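Local coordinates for periplasmic binding protein (Veillonella parvula, PDB 4OVK) that probably captures an unidentified solute in the periplasm and delivers it to an ABC transporter for uptake, at residues Asp232-Ser237 / His266-Ala271; Asp245-Asp250 / Lys261-His266; Tyr183-Asn188 / Ser237-Ile242. All blocks are in the same frame, centred on the assembly; numbering follows the deposited sequence.

Contact 1: residues Asp232-Ser237 / His266-Ala271; sequences DIIILS and HRVYKA
Strands 233-236 and 268-270 run side by side, in parallel, at one margin of the four-stranded parallel sheet in the C-terminal half of this two-lobed binding protein. Ile-234, Ile-235 and Leu-236 pair in register with Val-268, Tyr-269 and Lys-270, and four backbone hydrogen bonds join the segments. Ile-234 N donates to Arg-267 O and its carbonyl receives Tyr-269 N; Leu-236 repeats the pattern, N to Tyr-269 O at 2.7 Å and O from Ala-271 N.

On one face of the sheet Val-268 CG1 lies 3.8 Å from Leu-236 CD1, while Ile-234 CD1 sits beside Val-268 CG2. On the other, Ile-233 CG2 meets the edge of the Tyr-269 ring. The CD1 end of Ile-233 reaches over one face of the Arg-267 guanidinium, 3.5 Å from NH2. Tyr-269 OH lies in the plane of that guanidinium and accepts from Arg-267 NE at 2.9 Å with an N-H...O angle of 168°, while NH1 bonds Leu-295 O of helix 285-296. Bends at chi2 and chi3 curl the arginine back toward the tyrosine.

At the C-terminal end, the Lys-270 chain, turned at chi2 (73°), passes Leu-236 CB and brings NZ to 2.7 Å from Ser-237 O. Asp-240 O and Ile-242 O also accept from this ammonium. Three carbonyl oxygens thus surround a buried lysine, which probably offsets much of the cost of burying its charge and ties the turn after strand 233-236 to the edge strand.

Contact 2: residues Asp245-Asp250 / Lys261-His266; sequences DDIYQD and KAVKTH
Tyr-248 lays its ring against His-266, and this aromatic pair, with Val-263 beside it, accounts for most of the buried surface. The imidazole comes edge-on to the phenol: His-266 ND1 stands 3.4 Å above the tyrosine plane, over the ring centre, in an edge-to-face pair whose planes are inclined at 51° and whose centroids are 4.5 Å apart. The closest ring carbons are Tyr-248 CE1 and CZ, each 3.5 Å from ND1. Beyond the ring, Tyr-248 OH reaches the backbone of His-266, 3.1 Å from its carbonyl carbon, and continues to a hydrogen bond with Val-268 N at the start of the next strand. That bond fixes the far end of the phenol.

His-266 has positive phi (56°) and is the C-prime residue of the Schellman motif that ends helix 261-264, with Arg-267 N bonded to Ala-262 O and a weak bond from His-266 N to Val-263 O. Asp-250 plays the same part after helix 244-248, so two short helices, each closed by a Schellman motif, meet near their C-terminal ends.

Val-263 fills the angle between them with its two methyl branches. CG1, anti to the backbone N (chi1 179°), lies 4.1 Å from Tyr-248 CD1, whereas CG2 presses on Ile-247 CG2 at 3.5 Å, tighter than usual for two methyl carbons. The side chains of Ile-247 and Val-263 cross at about a right angle, and Ile-247 also packs on Leu-252 and Trp-257 of the intervening loop. Val-263 O lies 3.8 Å from Tyr-248 CE1 and over one face of the His-266 imidazole.

Contact 3: residues Tyr183-Asn188 / Ser237-Ile242; sequences YLQNKN and SNFDSI
Lys-187 NZ meets Asp-240 OD2 in a salt bridge of 2.7 Å and also donates to Ser-241 OG at 2.8 Å. The ammonium approaches OD2 on the syn side, 27° out of the carboxylate plane. Bends at chi3 (-88°) and chi4 (-63°) fold the lysine back over the loop, and on the way its CG packs 3.9 Å from Ile-242 CB. Farther along, Ile-242 CD1 touches Leu-184 CD2.

At the other end of the contact, Ser-237 N continues the strand pairing by bonding to Leu-184 O, while Ser-237 OG donates to a lone pair of Gln-185 O at 2.8 Å. The extended Gln-185 side chain carries OE1 over one face of the Phe-239 ring, 3.5 Å above it and offset toward the rim. Trp-218 meets the same phenylalanine edge-to-face, and Arg-277 forms a cation-pi contact with it.

The amide of Ile-242 and water 2 hold the aspartate. Asp-240 OD2 accepts Ile-242 N from the anti side, so one oxygen serves both the lysine and the backbone. OD1 accepts a hydrogen bond from water 2, which itself accepts from Lys-187 N; water 1 accepts from Lys-187 NZ and Ser-241 N and gives OD1 a weak bond. The hydroxyl of Ser-237 likewise takes Phe-239 N.

Successive side-chain turns therefore shape 237-242, an ST turn at Ser-237 and an Asx turn at Asp-240, answered by an Asx turn at Asn-186 across the contact. Such turns here form the loops that leave the C-terminal ends of adjacent parallel strands in an alpha/beta lobe.

How the contacts relate
All three contacts belong to the C-terminal lobe and its parallel sheet, ordered 208-209, 180-184, 233-236, 268-270. Contact 3 opens first along the chain, joining the end of strand 180-184 and the residues after it to the loop that follows strand 233-236. It closes before contact 2 begins, alternates with contact 1, and shares Ser-237 with it, centres about 10 Å apart. Contact 2, about 9 Å from contact 1, is nested within the excursion contact 1 closes and shares His-266. Contacts 2 and 3, about 14 Å apart, meet where Ile-247 packs on Ile-242 and Leu-184. Strand 233-236 thus serves contact 1, and its following loop serves contact 3 and leads into helix 244-248 of contact 2.

Contact 1: residues Asp232-Ser237 / His266-Ala271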
loop_
_atom_site.group_PDB
_atom_site.type_symbol
_atom_site.label_atom_id
_atom_site.label_comp_id
_atom_site.label_asym_id
_atom_site.label_seq_id
_atom_site.Cartn_x
_atom_site.Cartn_y
_atom_site.Cartn_z
ATOM N N ASP A 232 -20.927 -10.012 -7.052
ATOM C CA ASP A 232 -20.638 -10.064 -8.499
ATOM C C ASP A 232 -19.138 -10.139 -8.801
ATOM O O ASP A 232 -18.718 -10.703 -9.826
ATOM C CB ASP A 232 -21.217 -8.826 -9.188
ATOM C CG ASP A 232 -22.725 -8.688 -8.990
ATOM O OD1 ASP A 232 -23.479 -9.530 -9.535
ATOM O OD2 ASP A 232 -23.156 -7.734 -8.291
ATOM N N ILE A 233 -18.337 -9.537 -7.920
ATOM C CA ILE A 233 -16.885 -9.448 -8.083
ATOM C C ILE A 233 -16.239 -9.771 -6.738
ATOM O O ILE A 233 -16.745 -9.345 -5.698
ATOM C CB ILE A 233 -16.463 -8.029 -8.536
ATOM C CG1 ILE A 233 -17.008 -7.722 -9.934
ATOM C CG2 ILE A 233 -14.944 -7.874 -8.548
ATOM C CD1 ILE A 233 -16.879 -6.267 -10.347
ATOM N N ILE A 234 -15.158 -10.549 -6.761
ATOM C CA ILE A 234 -14.384 -10.850 -5.544
ATOM C C ILE A 234 -12.943 -10.441 -5.820
ATOM O O ILE A 234 -12.378 -10.819 -6.847
ATOM C CB ILE A 234 -14.434 -12.352 -5.177
ATOM C CG1 ILE A 234 -15.868 -12.784 -4.829
ATOM C CG2 ILE A 234 -13.493 -12.656 -4.004
ATOM C CD1 ILE A 234 -16.067 -14.295 -4.792
ATOM N N ILE A 235 -12.377 -9.629 -4.928
ATOM C CA ILE A 235 -10.976 -9.269 -4.980
ATOM C C ILE A 235 -10.293 -10.001 -3.828
ATOM O O ILE A 235 -10.800 -9.999 -2.705
ATOM C CB ILE A 235 -10.784 -7.746 -4.854
ATOM C CG1 ILE A 235 -11.491 -7.032 -6.026
ATOM C CG2 ILE A 235 -9.309 -7.388 -4.782
ATOM C CD1 ILE A 235 -11.584 -5.557 -5.826
ATOM N N LEU A 236 -9.171 -10.651 -4.125
ATOM C CA LEU A 236 -8.410 -11.409 -3.137
ATOM C C LEU A 236 -7.211 -10.580 -2.713
ATOM O O LEU A 236 -6.485 -10.083 -3.553
ATOM C CB LEU A 236 -7.924 -12.736 -3.731
ATOM C CG LEU A 236 -8.972 -13.656 -4.361
ATOM C CD1 LEU A 236 -8.307 -14.833 -5.049
ATOM C CD2 LEU A 236 -9.970 -14.149 -3.334
ATOM N N SER A 237 -6.987 -10.455 -1.406
ATOM C CA SER A 237 -5.885 -9.650 -0.917
ATOM C C SER A 237 -4.521 -10.343 -1.058
ATOM O O SER A 237 -4.446 -11.537 -1.344
ATOM C CB SER A 237 -6.128 -9.277 0.548
ATOM O OG SER A 237 -5.510 -10.211 1.403
ATOM N N HIS A 266 -16.632 -16.051 -13.317
ATOM C CA HIS A 266 -15.168 -15.949 -13.344
ATOM C C HIS A 266 -14.693 -14.502 -13.179
ATOM O O HIS A 266 -13.916 -13.968 -13.992
ATOM C CB HIS A 266 -14.570 -16.605 -14.601
ATOM C CG HIS A 266 -14.746 -18.092 -14.643
ATOM N ND1 HIS A 266 -13.857 -18.965 -14.052
ATOM C CD2 HIS A 266 -15.713 -18.860 -15.196
ATOM C CE1 HIS A 266 -14.268 -20.207 -14.237
ATOM N NE2 HIS A 266 -15.393 -20.170 -14.930
ATOM N N ARG A 267 -15.185 -13.889 -12.111
ATOM C CA ARG A 267 -14.832 -12.525 -11.739
ATOM C C ARG A 267 -14.227 -12.515 -10.325
ATOM O O ARG A 267 -14.613 -11.711 -9.455
ATOM C CB ARG A 267 -16.073 -11.633 -11.849
ATOM C CG ARG A 267 -16.625 -11.544 -13.280
ATOM C CD ARG A 267 -17.154 -10.156 -13.586
ATOM N NE ARG A 267 -16.056 -9.204 -13.742
ATOM C CZ ARG A 267 -16.186 -7.878 -13.767
ATOM N NH1 ARG A 267 -15.104 -7.114 -13.905
ATOM N NH2 ARG A 267 -17.379 -7.308 -13.640
ATOM N N VAL A 268 -13.277 -13.431 -10.116
ATOM C CA VAL A 268 -12.452 -13.506 -8.899
ATOM C C VAL A 268 -11.038 -13.102 -9.275
ATOM O O VAL A 268 -10.392 -13.738 -10.125
ATOM C CB VAL A 268 -12.406 -14.925 -8.301
ATOM C CG1 VAL A 268 -11.624 -14.940 -6.986
ATOM C CG2 VAL A 268 -13.803 -15.487 -8.097
ATOM N N TYR A 269 -10.555 -12.042 -8.644
ATOM C CA TYR A 269 -9.306 -11.401 -9.043
ATOM C C TYR A 269 -8.356 -11.220 -7.870
ATOM O O TYR A 269 -8.756 -10.690 -6.832
ATOM C CB TYR A 269 -9.599 -10.025 -9.602
ATOM C CG TYR A 269 -10.571 -10.013 -10.766
ATOM C CD1 TYR A 269 -10.185 -10.454 -12.018
ATOM C CD2 TYR A 269 -11.877 -9.557 -10.601
ATOM C CE1 TYR A 269 -11.080 -10.428 -13.090
ATOM C CE2 TYR A 269 -12.761 -9.517 -11.655
ATOM C CZ TYR A 269 -12.362 -9.962 -12.901
ATOM O OH TYR A 269 -13.258 -9.923 -13.961
ATOM N N LYS A 270 -7.099 -11.620 -8.056
ATOM C CA LYS A 270 -6.038 -11.302 -7.091
ATOM C C LYS A 270 -5.571 -9.845 -7.210
ATOM O O LYS A 270 -5.184 -9.374 -8.293
ATOM C CB LYS A 270 -4.858 -12.241 -7.300
ATOM C CG LYS A 270 -3.707 -12.110 -6.307
ATOM C CD LYS A 270 -4.071 -12.664 -4.948
ATOM C CE LYS A 270 -2.836 -13.062 -4.167
ATOM N NZ LYS A 270 -3.165 -13.493 -2.790
ATOM N N ALA A 271 -5.582 -9.126 -6.094
ATOM C CA ALA A 271 -5.146 -7.734 -6.111
ATOM C C ALA A 271 -3.694 -7.626 -6.572
ATOM O O ALA A 271 -2.855 -8.447 -6.189
ATOM C CB ALA A 271 -5.284 -7.108 -4.739
#

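Contact 2: residues Asp245-Asp250 / Lys261-His266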
loop_
_atom_site.group_PDB
_atom_site.type_symbol
_atom_site.label_atom_id
_atom_site.label_comp_id
_atom_site.label_asym_id
_atom_site.label_seq_id
_atom_site.Cartn_x
_atom_site.Cartn_y
_atom_site.Cartn_z
ATOM N N ASP A 245 -7.962 -19.627 -8.731
ATOM C CA ASP A 245 -8.210 -21.051 -8.948
ATOM C C ASP A 245 -8.513 -21.814 -7.643
ATOM O O ASP A 245 -9.169 -22.857 -7.683
ATOM C CB ASP A 245 -7.060 -21.700 -9.733
ATOM C CG ASP A 245 -7.123 -21.406 -11.236
ATOM O OD1 ASP A 245 -8.137 -20.852 -11.724
ATOM O OD2 ASP A 245 -6.145 -21.739 -11.943
ATOM N N ASP A 246 -8.083 -21.286 -6.495
ATOM C CA ASP A 246 -8.457 -21.880 -5.185
ATOM C C ASP A 246 -9.966 -21.804 -4.916
ATOM O O ASP A 246 -10.559 -22.707 -4.306
ATOM C CB ASP A 246 -7.707 -21.187 -4.044
ATOM C CG ASP A 246 -6.184 -21.302 -4.181
ATOM O OD1 ASP A 246 -5.705 -22.294 -4.799
ATOM O OD2 ASP A 246 -5.465 -20.401 -3.672
ATOM N N ILE A 247 -10.573 -20.717 -5.374
ATOM C CA ILE A 247 -12.013 -20.522 -5.274
ATOM C C ILE A 247 -12.726 -21.308 -6.385
ATOM O O ILE A 247 -13.676 -22.034 -6.120
ATOM C CB ILE A 247 -12.378 -19.020 -5.390
ATOM C CG1 ILE A 247 -11.798 -18.188 -4.237
ATOM C CG2 ILE A 247 -13.886 -18.829 -5.490
ATOM C CD1 ILE A 247 -12.317 -18.507 -2.856
ATOM N N TYR A 248 -12.269 -21.158 -7.629
ATOM C CA TYR A 248 -12.909 -21.839 -8.764
ATOM C C TYR A 248 -12.954 -23.363 -8.600
ATOM O O TYR A 248 -13.933 -24.008 -8.989
ATOM C CB TYR A 248 -12.193 -21.494 -10.084
ATOM C CG TYR A 248 -12.260 -20.030 -10.494
ATOM C CD1 TYR A 248 -13.429 -19.286 -10.340
ATOM C CD2 TYR A 248 -11.159 -19.400 -11.064
ATOM C CE1 TYR A 248 -13.485 -17.954 -10.722
ATOM C CE2 TYR A 248 -11.204 -18.066 -11.453
ATOM C CZ TYR A 248 -12.364 -17.347 -11.280
ATOM O OH TYR A 248 -12.428 -16.036 -11.689
ATOM N N GLN A 249 -11.895 -23.937 -8.026
ATOM C CA GLN A 249 -11.811 -25.386 -7.831
ATOM C C GLN A 249 -12.170 -25.844 -6.409
ATOM O O GLN A 249 -11.915 -26.994 -6.042
ATOM C CB GLN A 249 -10.418 -25.872 -8.200
ATOM C CG GLN A 249 -9.997 -25.537 -9.623
ATOM C CD GLN A 249 -8.781 -26.336 -10.065
ATOM O OE1 GLN A 249 -8.621 -27.507 -9.700
ATOM N NE2 GLN A 249 -7.919 -25.710 -10.855
ATOM N N ASP A 250 -12.768 -24.951 -5.622
ATOM C CA ASP A 250 -13.214 -25.249 -4.250
ATOM C C ASP A 250 -12.175 -26.047 -3.476
ATOM O O ASP A 250 -12.418 -27.165 -3.028
ATOM C CB ASP A 250 -14.587 -25.954 -4.246
ATOM C CG ASP A 250 -15.752 -24.971 -4.302
ATOM O OD1 ASP A 250 -15.813 -24.035 -3.457
ATOM O OD2 ASP A 250 -16.614 -25.142 -5.189
ATOM N N LYS A 261 -22.235 -15.686 -7.755
ATOM C CA LYS A 261 -22.193 -15.030 -9.078
ATOM C C LYS A 261 -20.756 -14.767 -9.561
ATOM O O LYS A 261 -20.402 -15.130 -10.680
ATOM C CB LYS A 261 -22.992 -13.719 -9.074
ATOM C CG LYS A 261 -24.507 -13.886 -8.965
ATOM C CD LYS A 261 -25.181 -12.535 -8.706
ATOM C CE LYS A 261 -26.693 -12.632 -8.649
ATOM N NZ LYS A 261 -27.301 -11.315 -8.300
ATOM N N ALA A 262 -19.932 -14.154 -8.713
ATOM C CA ALA A 262 -18.528 -13.881 -9.068
ATOM C C ALA A 262 -17.777 -15.138 -9.492
ATOM O O ALA A 262 -16.901 -15.077 -10.344
ATOM C CB ALA A 262 -17.783 -13.191 -7.920
ATOM N N VAL A 263 -18.130 -16.276 -8.899
ATOM C CA VAL A 263 -17.450 -17.531 -9.180
ATOM C C VAL A 263 -17.957 -18.130 -10.492
ATOM O O VAL A 263 -17.164 -18.558 -11.336
ATOM C CB VAL A 263 -17.597 -18.512 -8.002
ATOM C CG1 VAL A 263 -16.914 -19.841 -8.310
ATOM C CG2 VAL A 263 -17.006 -17.889 -6.743
ATOM N N LYS A 264 -19.274 -18.136 -10.673
ATOM C CA LYS A 264 -19.880 -18.665 -11.899
ATOM C C LYS A 264 -19.493 -17.863 -13.144
ATOM O O LYS A 264 -19.355 -18.430 -14.234
ATOM C CB LYS A 264 -21.404 -18.730 -11.750
ATOM C CG LYS A 264 -21.857 -19.723 -10.685
ATOM C CD LYS A 264 -23.362 -19.951 -10.712
ATOM C CE LYS A 264 -24.122 -18.766 -10.145
ATOM N NZ LYS A 264 -25.588 -18.894 -10.370
ATOM N N THR A 265 -19.306 -16.550 -12.974
ATOM C CA THR A 265 -18.934 -15.655 -14.076
ATOM C C THR A 265 -17.429 -15.375 -14.155
ATOM O O THR A 265 -17.008 -14.543 -14.958
ATOM C CB THR A 265 -19.687 -14.306 -13.983
ATOM O OG1 THR A 265 -19.413 -13.672 -12.729
ATOM C CG2 THR A 265 -21.206 -14.519 -14.135
ATOM N N HIS A 266 -16.632 -16.051 -13.317
ATOM C CA HIS A 266 -15.168 -15.949 -13.344
ATOM C C HIS A 266 -14.693 -14.502 -13.179
ATOM O O HIS A 266 -13.916 -13.968 -13.992
ATOM C CB HIS A 266 -14.570 -16.605 -14.601
ATOM C CG HIS A 266 -14.746 -18.092 -14.643
ATOM N ND1 HIS A 266 -13.857 -18.965 -14.052
ATOM C CD2 HIS A 266 -15.713 -18.860 -15.196
ATOM C CE1 HIS A 266 -14.268 -20.207 -14.237
ATOM N NE2 HIS A 266 -15.393 -20.170 -14.930
#

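Contact 3: residues Tyr183-Asn188 / Ser237-Ile242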
loop_
_atom_site.group_PDB
_atom_site.type_symbol
_atom_site.label_atom_id
_atom_site.label_comp_id
_atom_site.label_asym_id
_atom_site.label_seq_id
_atom_site.Cartn_x
_atom_site.Cartn_y
_atom_site.Cartn_z
ATOM N N TYR A 183 -14.184 -7.948 -0.788
ATOM C CA TYR A 183 -12.733 -7.968 -0.668
ATOM C C TYR A 183 -12.388 -9.045 0.366
ATOM O O TYR A 183 -12.588 -8.859 1.564
ATOM C CB TYR A 183 -12.211 -6.582 -0.271
ATOM C CG TYR A 183 -10.820 -6.227 -0.804
ATOM C CD1 TYR A 183 -9.702 -6.949 -0.429
ATOM C CD2 TYR A 183 -10.637 -5.161 -1.682
ATOM C CE1 TYR A 183 -8.434 -6.613 -0.899
ATOM C CE2 TYR A 183 -9.383 -4.829 -2.173
ATOM C CZ TYR A 183 -8.282 -5.551 -1.770
ATOM O OH TYR A 183 -7.031 -5.205 -2.237
ATOM N N LEU A 184 -11.943 -10.196 -0.131
ATOM C CA LEU A 184 -11.651 -11.364 0.692
ATOM C C LEU A 184 -10.170 -11.368 1.071
ATOM O O LEU A 184 -9.304 -11.327 0.195
ATOM C CB LEU A 184 -12.045 -12.648 -0.077
ATOM C CG LEU A 184 -11.827 -14.010 0.602
ATOM C CD1 LEU A 184 -12.669 -14.176 1.866
ATOM C CD2 LEU A 184 -12.136 -15.139 -0.382
ATOM N N GLN A 185 -9.877 -11.392 2.375
ATOM C CA GLN A 185 -8.485 -11.335 2.828
ATOM C C GLN A 185 -7.727 -12.645 2.641
ATOM O O GLN A 185 -6.545 -12.639 2.257
ATOM C CB GLN A 185 -8.375 -10.946 4.305
ATOM C CG GLN A 185 -6.977 -10.419 4.649
ATOM C CD GLN A 185 -6.782 -10.057 6.114
ATOM O OE1 GLN A 185 -5.933 -9.230 6.451
ATOM N NE2 GLN A 185 -7.548 -10.684 6.990
ATOM N N ASN A 186 -8.384 -13.759 2.954
ATOM C CA ASN A 186 -7.671 -15.026 3.134
ATOM C C ASN A 186 -8.561 -16.256 2.931
ATOM O O ASN A 186 -9.685 -16.132 2.447
ATOM C CB ASN A 186 -6.991 -15.038 4.511
ATOM C CG ASN A 186 -7.955 -14.845 5.656
ATOM O OD1 ASN A 186 -9.113 -15.243 5.590
ATOM N ND2 ASN A 186 -7.459 -14.259 6.745
ATOM N N LYS A 187 -8.044 -17.429 3.307
ATOM C CA LYS A 187 -8.761 -18.702 3.183
ATOM C C LYS A 187 -9.630 -19.028 4.396
ATOM O O LYS A 187 -10.160 -20.142 4.497
ATOM C CB LYS A 187 -7.757 -19.836 2.961
ATOM C CG LYS A 187 -6.870 -19.625 1.744
ATOM C CD LYS A 187 -5.972 -20.821 1.460
ATOM C CE LYS A 187 -4.667 -20.739 2.211
ATOM N NZ LYS A 187 -3.824 -19.583 1.821
ATOM N N ASN A 188 -9.788 -18.059 5.298
ATOM C CA ASN A 188 -10.502 -18.263 6.552
ATOM C C ASN A 188 -11.689 -17.303 6.691
ATOM O O ASN A 188 -12.023 -16.881 7.794
ATOM C CB ASN A 188 -9.524 -18.102 7.729
ATOM C CG ASN A 188 -9.995 -18.807 8.990
ATOM O OD1 ASN A 188 -10.724 -19.802 8.928
ATOM N ND2 ASN A 188 -9.566 -18.300 10.149
ATOM N N SER A 237 -6.987 -10.455 -1.406
ATOM C CA SER A 237 -5.885 -9.650 -0.917
ATOM C C SER A 237 -4.521 -10.343 -1.058
ATOM O O SER A 237 -4.446 -11.537 -1.344
ATOM C CB SER A 237 -6.128 -9.277 0.548
ATOM O OG SER A 237 -5.510 -10.211 1.403
ATOM N N ASN A 238 -3.452 -9.576 -0.825
ATOM C CA ASN A 238 -2.069 -10.097 -0.779
ATOM C C ASN A 238 -1.579 -10.417 0.629
ATOM O O ASN A 238 -0.384 -10.680 0.836
ATOM C CB ASN A 238 -1.100 -9.114 -1.450
ATOM C CG ASN A 238 -1.259 -9.092 -2.956
ATOM O OD1 ASN A 238 -1.870 -8.193 -3.510
ATOM N ND2 ASN A 238 -0.733 -10.102 -3.616
ATOM N N PHE A 239 -2.486 -10.423 1.602
ATOM C CA PHE A 239 -2.139 -10.872 2.964
ATOM C C PHE A 239 -1.971 -12.389 3.059
ATOM O O PHE A 239 -1.502 -12.905 4.075
ATOM C CB PHE A 239 -3.216 -10.435 3.965
ATOM C CG PHE A 239 -3.166 -8.980 4.323
ATOM C CD1 PHE A 239 -3.857 -8.038 3.575
ATOM C CD2 PHE A 239 -2.448 -8.553 5.446
ATOM C CE1 PHE A 239 -3.820 -6.693 3.922
ATOM C CE2 PHE A 239 -2.413 -7.212 5.794
ATOM C CZ PHE A 239 -3.097 -6.280 5.032
ATOM N N ASP A 240 -2.353 -13.098 2.001
ATOM C CA ASP A 240 -2.521 -14.538 2.023
ATOM C C ASP A 240 -2.194 -15.076 0.638
ATOM O O ASP A 240 -2.284 -14.339 -0.350
ATOM C CB ASP A 240 -3.990 -14.832 2.354
ATOM C CG ASP A 240 -4.253 -16.286 2.587
ATOM O OD1 ASP A 240 -4.058 -16.744 3.725
ATOM O OD2 ASP A 240 -4.642 -16.980 1.623
ATOM N N SER A 241 -1.859 -16.362 0.551
ATOM C CA SER A 241 -1.532 -16.985 -0.740
ATOM C C SER A 241 -2.740 -17.240 -1.644
ATOM O O SER A 241 -2.556 -17.654 -2.775
ATOM C CB SER A 241 -0.828 -18.331 -0.518
ATOM O OG SER A 241 -1.766 -19.348 -0.124
ATOM N N ILE A 242 -3.960 -17.021 -1.155
ATOM C CA ILE A 242 -5.161 -17.384 -1.903
ATOM C C ILE A 242 -5.159 -16.785 -3.319
ATOM O O ILE A 242 -4.817 -15.618 -3.525
ATOM C CB ILE A 242 -6.441 -17.026 -1.119
ATOM C CG1 ILE A 242 -7.688 -17.617 -1.791
ATOM C CG2 ILE A 242 -6.567 -15.521 -0.939
ATOM C CD1 ILE A 242 -8.951 -17.410 -0.979
HETATM O O HOH W 1 -1.530 -18.076 2.809
HETATM O O HOH W 2 -5.846 -18.217 4.948
#